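Local atomic coordinates of probable hydrolase (Pseudomonas aeruginosa, PDB entry 3OM8), a protein that probably hydrolyses ester-type substrates, perhaps as a 3-oxoadipate enol-lactonase of the alpha/beta-hydrolase fold. Residues B[41-46]-B[56-61]; B[98-103]-B[254-259]. One frame throughout, in Å; residues are numbered along the deposited sequence.

Interaction 1. Residues B[41-46]-B[56-61]; sequences HMWDAQ and VLRYDA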
loop_
_atom_site.group_PDB
_atom_site.type_symbol
_atom_site.label_atom_id
_atom_site.label_comp_id
_atom_site.label_asym_id
_atom_site.label_seq_id
_atom_site.Cartn_x
_atom_site.Cartn_y
_atom_site.Cartn_z
ATOM N N HIS B 41 -5.431 -5.157 26.841
ATOM C CA HIS B 41 -6.440 -4.107 26.768
ATOM C C HIS B 41 -6.197 -3.103 25.632
ATOM O O HIS B 41 -7.003 -2.198 25.405
ATOM C CB HIS B 41 -6.590 -3.392 28.111
ATOM C CG HIS B 41 -7.324 -4.195 29.136
ATOM N ND1 HIS B 41 -8.682 -4.413 29.073
ATOM C CD2 HIS B 41 -6.890 -4.840 30.245
ATOM C CE1 HIS B 41 -9.055 -5.157 30.098
ATOM N NE2 HIS B 41 -7.987 -5.430 30.826
HETATM N N MSE B 42 -5.090 -3.251 24.915
HETATM C CA MSE B 42 -4.856 -2.365 23.786
HETATM C C MSE B 42 -5.840 -2.683 22.658
HETATM O O MSE B 42 -6.001 -1.892 21.736
HETATM C CB MSE B 42 -3.409 -2.433 23.288
HETATM C CG MSE B 42 -3.055 -3.711 22.564
HETATM SE SE MSE B 42 -1.375 -3.557 21.601
HETATM C CE MSE B 42 -1.451 -5.133 20.495
ATOM N N TRP B 43 -6.500 -3.839 22.747
ATOM C CA TRP B 43 -7.481 -4.261 21.745
ATOM C C TRP B 43 -8.935 -4.051 22.171
ATOM O O TRP B 43 -9.840 -4.472 21.458
ATOM C CB TRP B 43 -7.312 -5.742 21.401
ATOM C CG TRP B 43 -5.943 -6.151 20.946
ATOM C CD1 TRP B 43 -5.023 -6.868 21.659
ATOM C CD2 TRP B 43 -5.354 -5.908 19.661
ATOM N NE1 TRP B 43 -3.894 -7.069 20.904
ATOM C CE2 TRP B 43 -4.069 -6.489 19.674
ATOM C CE3 TRP B 43 -5.785 -5.243 18.503
ATOM C CZ2 TRP B 43 -3.211 -6.434 18.572
ATOM C CZ3 TRP B 43 -4.929 -5.177 17.416
ATOM C CH2 TRP B 43 -3.657 -5.771 17.457
ATOM N N ASP B 44 -9.171 -3.425 23.321
ATOM C CA ASP B 44 -10.537 -3.273 23.833
ATOM C C ASP B 44 -11.504 -2.696 22.786
ATOM O O ASP B 44 -12.651 -3.132 22.688
ATOM C CB ASP B 44 -10.578 -2.404 25.099
ATOM C CG ASP B 44 -10.081 -3.145 26.364
ATOM O OD1 ASP B 44 -9.825 -2.463 27.386
ATOM O OD2 ASP B 44 -9.956 -4.392 26.341
ATOM N N ALA B 45 -11.048 -1.704 22.025
ATOM C CA ALA B 45 -11.920 -1.034 21.064
ATOM C C ALA B 45 -12.366 -1.967 19.930
ATOM O O ALA B 45 -13.467 -1.825 19.411
ATOM C CB ALA B 45 -11.254 0.226 20.504
ATOM N N GLN B 46 -11.509 -2.924 19.578
ATOM C CA GLN B 46 -11.756 -3.855 18.479
ATOM C C GLN B 46 -12.674 -5.020 18.828
ATOM O O GLN B 46 -13.159 -5.714 17.932
ATOM C CB GLN B 46 -10.436 -4.424 17.955
ATOM C CG GLN B 46 -9.697 -3.504 17.008
ATOM C CD GLN B 46 -9.158 -2.281 17.705
ATOM O OE1 GLN B 46 -8.313 -2.386 18.599
ATOM N NE2 GLN B 46 -9.647 -1.111 17.314
ATOM N N VAL B 56 -12.563 -14.489 20.303
ATOM C CA VAL B 56 -11.274 -13.802 20.408
ATOM C C VAL B 56 -10.451 -14.220 21.633
ATOM O O VAL B 56 -10.848 -13.986 22.778
ATOM C CB VAL B 56 -11.461 -12.271 20.398
ATOM C CG1 VAL B 56 -10.120 -11.558 20.532
ATOM C CG2 VAL B 56 -12.162 -11.845 19.122
ATOM N N LEU B 57 -9.307 -14.847 21.378
ATOM C CA LEU B 57 -8.348 -15.167 22.430
ATOM C C LEU B 57 -7.349 -14.034 22.565
ATOM O O LEU B 57 -6.669 -13.696 21.598
ATOM C CB LEU B 57 -7.592 -16.454 22.106
ATOM C CG LEU B 57 -6.352 -16.729 22.977
ATOM C CD1 LEU B 57 -6.767 -17.163 24.365
ATOM C CD2 LEU B 57 -5.481 -17.795 22.338
ATOM N N ARG B 58 -7.283 -13.442 23.757
ATOM C CA ARG B 58 -6.295 -12.407 24.078
ATOM C C ARG B 58 -5.419 -12.869 25.245
ATOM O O ARG B 58 -5.879 -13.619 26.101
ATOM C CB ARG B 58 -6.986 -11.095 24.448
ATOM C CG ARG B 58 -7.573 -10.333 23.261
ATOM C CD ARG B 58 -8.114 -8.997 23.710
ATOM N NE ARG B 58 -9.255 -9.144 24.604
ATOM C CZ ARG B 58 -9.767 -8.155 25.331
ATOM N NH1 ARG B 58 -9.230 -6.945 25.284
ATOM N NH2 ARG B 58 -10.810 -8.379 26.115
ATOM N N TYR B 59 -4.162 -12.431 25.276
ATOM C CA TYR B 59 -3.277 -12.755 26.396
ATOM C C TYR B 59 -2.231 -11.661 26.616
ATOM O O TYR B 59 -1.896 -10.910 25.689
ATOM C CB TYR B 59 -2.590 -14.106 26.170
ATOM C CG TYR B 59 -1.510 -14.067 25.107
ATOM C CD1 TYR B 59 -0.169 -14.139 25.455
ATOM C CD2 TYR B 59 -1.829 -13.934 23.756
ATOM C CE1 TYR B 59 0.828 -14.102 24.492
ATOM C CE2 TYR B 59 -0.840 -13.889 22.785
ATOM C CZ TYR B 59 0.490 -13.968 23.162
ATOM O OH TYR B 59 1.497 -13.925 22.222
ATOM N N ASP B 60 -1.741 -11.550 27.850
ATOM C CA ASP B 60 -0.606 -10.684 28.140
ATOM C C ASP B 60 0.664 -11.486 27.905
ATOM O O ASP B 60 0.847 -12.561 28.471
ATOM C CB ASP B 60 -0.670 -10.156 29.573
ATOM C CG ASP B 60 -1.718 -9.076 29.738
ATOM O OD1 ASP B 60 -2.102 -8.502 28.701
ATOM O OD2 ASP B 60 -2.158 -8.795 30.881
ATOM N N ALA B 61 1.530 -10.982 27.037
ATOM C CA ALA B 61 2.745 -11.708 26.718
ATOM C C ALA B 61 3.617 -11.955 27.968
ATOM O O ALA B 61 3.495 -11.267 28.983
ATOM C CB ALA B 61 3.527 -10.966 25.667
#

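Interaction 2. Residues B[98-103]-B[254-259]; sequences LGLSLG and QAFEGA. With EDO (1,2-ethanediol), chain F.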
loop_
_atom_site.group_PDB
_atom_site.type_symbol
_atom_site.label_atom_id
_atom_site.label_comp_id
_atom_site.label_asym_id
_atom_site.label_seq_id
_atom_site.Cartn_x
_atom_site.Cartn_y
_atom_site.Cartn_z
ATOM N N LEU B 98 -3.669 -12.664 14.774
ATOM C CA LEU B 98 -3.348 -11.265 14.511
ATOM C C LEU B 98 -2.349 -10.743 15.550
ATOM O O LEU B 98 -2.652 -10.712 16.746
ATOM C CB LEU B 98 -4.614 -10.409 14.533
ATOM C CG LEU B 98 -4.454 -8.896 14.688
ATOM C CD1 LEU B 98 -3.384 -8.346 13.769
ATOM C CD2 LEU B 98 -5.782 -8.223 14.404
ATOM N N GLY B 99 -1.174 -10.323 15.090
ATOM C CA GLY B 99 -0.143 -9.814 15.982
ATOM C C GLY B 99 0.315 -8.440 15.545
ATOM O O GLY B 99 0.563 -8.216 14.361
ATOM N N LEU B 100 0.406 -7.514 16.494
ATOM C CA LEU B 100 0.892 -6.174 16.201
ATOM C C LEU B 100 2.304 -5.970 16.766
ATOM O O LEU B 100 2.563 -6.258 17.935
ATOM C CB LEU B 100 -0.070 -5.117 16.746
ATOM C CG LEU B 100 0.208 -3.662 16.351
ATOM C CD1 LEU B 100 -1.080 -2.959 15.934
ATOM C CD2 LEU B 100 0.866 -2.914 17.475
ATOM N N SER B 101 3.213 -5.488 15.924
ATOM C CA SER B 101 4.606 -5.291 16.314
ATOM C C SER B 101 5.262 -6.595 16.805
ATOM O O SER B 101 5.365 -7.559 16.036
ATOM C CB SER B 101 4.720 -4.184 17.362
ATOM O OG SER B 101 5.961 -3.527 17.237
ATOM N N LEU B 102 5.709 -6.629 18.065
ATOM C CA LEU B 102 6.289 -7.862 18.613
ATOM C C LEU B 102 5.347 -9.044 18.365
ATOM O O LEU B 102 5.779 -10.109 17.922
ATOM C CB LEU B 102 6.610 -7.736 20.115
ATOM C CG LEU B 102 7.142 -9.003 20.814
ATOM C CD1 LEU B 102 8.416 -9.543 20.150
ATOM C CD2 LEU B 102 7.381 -8.780 22.311
ATOM N N GLY B 103 4.058 -8.843 18.626
ATOM C CA GLY B 103 3.060 -9.860 18.326
ATOM C C GLY B 103 3.142 -10.322 16.872
ATOM O O GLY B 103 2.899 -11.490 16.556
ATOM N N GLN B 254 -11.663 1.920 12.319
ATOM C CA GLN B 254 -12.589 1.459 11.273
ATOM C C GLN B 254 -11.835 0.820 10.102
ATOM O O GLN B 254 -12.133 -0.309 9.710
ATOM C CB GLN B 254 -13.534 2.567 10.781
ATOM C CG GLN B 254 -14.796 2.002 10.121
ATOM C CD GLN B 254 -15.668 3.045 9.394
ATOM O OE1 GLN B 254 -15.247 3.656 8.406
ATOM N NE2 GLN B 254 -16.899 3.219 9.872
ATOM N N ALA B 255 -10.847 1.526 9.558
ATOM C CA ALA B 255 -10.047 0.968 8.469
ATOM C C ALA B 255 -9.353 -0.320 8.895
ATOM O O ALA B 255 -9.245 -1.268 8.115
ATOM C CB ALA B 255 -9.024 1.984 7.973
ATOM N N PHE B 256 -8.885 -0.344 10.139
ATOM C CA PHE B 256 -8.116 -1.472 10.669
ATOM C C PHE B 256 -8.997 -2.699 10.857
ATOM O O PHE B 256 -8.652 -3.787 10.417
ATOM C CB PHE B 256 -7.464 -1.084 12.005
ATOM C CG PHE B 256 -6.563 -2.149 12.582
ATOM C CD1 PHE B 256 -5.189 -2.061 12.437
ATOM C CD2 PHE B 256 -7.094 -3.236 13.273
ATOM C CE1 PHE B 256 -4.354 -3.035 12.977
ATOM C CE2 PHE B 256 -6.264 -4.216 13.808
ATOM C CZ PHE B 256 -4.894 -4.113 13.663
ATOM N N GLU B 257 -10.128 -2.523 11.529
ATOM C CA GLU B 257 -11.086 -3.608 11.710
ATOM C C GLU B 257 -11.651 -4.066 10.353
ATOM O O GLU B 257 -11.846 -5.263 10.110
ATOM C CB GLU B 257 -12.218 -3.156 12.633
ATOM C CG GLU B 257 -11.759 -2.829 14.045
ATOM C CD GLU B 257 -12.786 -2.036 14.840
ATOM O OE1 GLU B 257 -13.991 -2.104 14.523
ATOM O OE2 GLU B 257 -12.383 -1.333 15.791
ATOM N N GLY B 258 -11.919 -3.102 9.474
ATOM C CA GLY B 258 -12.426 -3.410 8.152
ATOM C C GLY B 258 -11.448 -4.295 7.410
ATOM O O GLY B 258 -11.826 -5.342 6.867
ATOM N N ALA B 259 -10.185 -3.874 7.405
ATOM C CA ALA B 259 -9.124 -4.602 6.724
ATOM C C ALA B 259 -9.018 -6.020 7.245
ATOM O O ALA B 259 -8.930 -6.968 6.463
ATOM C CB ALA B 259 -7.802 -3.889 6.891
HETATM C C1 EDO F . 9.052 -4.741 18.515
HETATM O O1 EDO F . 9.706 -3.529 18.099
HETATM C C2 EDO F . 8.289 -4.507 19.823
HETATM O O2 EDO F . 6.851 -4.416 19.689
#

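Interaction 1. Residues B[41-46]-B[56-61]
A salt bridge between Asp44 and Arg58 ties the loop that follows strand 29-33 to strand 55-59 of the central alpha/beta-hydrolase sheet. Arg58 NH1 donates to Asp44 OD2 at 2.9 Å with an N-H...O angle of 156°; the oxygen lies in the guanidinium plane and is met nearly along its C-O axis. Carboxylate and guanidinium planes stand 71° apart, and OD2 alone meets NH1 rather than the two oxygens pairing with two N-H groups. The arginine chain bends at chi3 (-66°), bringing NH1 to the loop, where it also bonds Leu40 O, while NH2 pairs with Asp22. On the loop side, His41 ND1 donates at 2.8 Å to Asp44 OD1, which receives it on its syn lone pair; together with the arginine this should limit rotation of the carboxylate, and nearby positive charge probably stabilises its ionised form. Next to this polar group, Arg58 CD lies 4.1 Å from Trp43 CB. The indole has Met42 CG over one face, 3.8 Å above its plane, and its NE1 bonds Asn34 OD1. The turn at 41-44 is thus clipped to an inner strand of the alpha/beta-hydrolase sheet by a buried arginine serving two carboxylates.

Interaction 2. Residues B[98-103]-B[254-259]
Strand residues 98-100 run into a tight turn at Ser101, whose positive phi (58°) is consistent with the strained turn of a nucleophile elbow, and helix 102-113 starts directly after it; helix 253-264 lies across from the strand, with the closest CA atoms, those of Leu98 and Glu257, 11.2 Å apart. The sequence Gly-Leu-Ser-Leu-Gly fits the GxSxG pattern of alpha/beta-hydrolases. Phe256 spans the separation: with CG anti to its backbone N (chi1 -176°) the ring reaches from the helix to the strand and meets two leucines. Leu98 comes from the opposite direction, its CD2 4.1 Å from Phe256 CE2, and Leu100 CD1 lies 4.4 Å from Phe256 CE1. Both methyls approach the ring obliquely. Ala124 of strand 118-124 and Trp43 also touch the ring. At the elbow, Ser101 is the probable nucleophile of a triad with His246 and Asp219, its OG forming a weak hydrogen bond to His246 NE2. A bound 1,2-ethanediol, probably from the crystallisation liquor, sits there: its O2 is hydrogen-bonded to Ser101 OG at 2.8 Å and accepts a hydrogen bond from Leu102 N at 3.0 Å, with an N-H...O angle of 142°.

Overall arrangement
From the N terminus, the chain leaves strand 29-33, passes through 41-46 and helix 47-51, and returns in strand 55-59; interaction 1 closes this short loop, with nine residues between its segments. Interaction 2 opens only afterwards, at 98-103, and closes a far longer loop, 150 residues on, at helix 253-264. The two are therefore in series, neither nested nor crossed, yet their centres lie 11 Å apart. Trp43 joins them: its CH2 is 3.7 Å from Leu100 CB. A probable hydrogen bond from Gln46 NE2 to Glu257 OE2 adds a polar link. Together they connect the central sheet, the loop after strand 29-33 and the C-terminal helix.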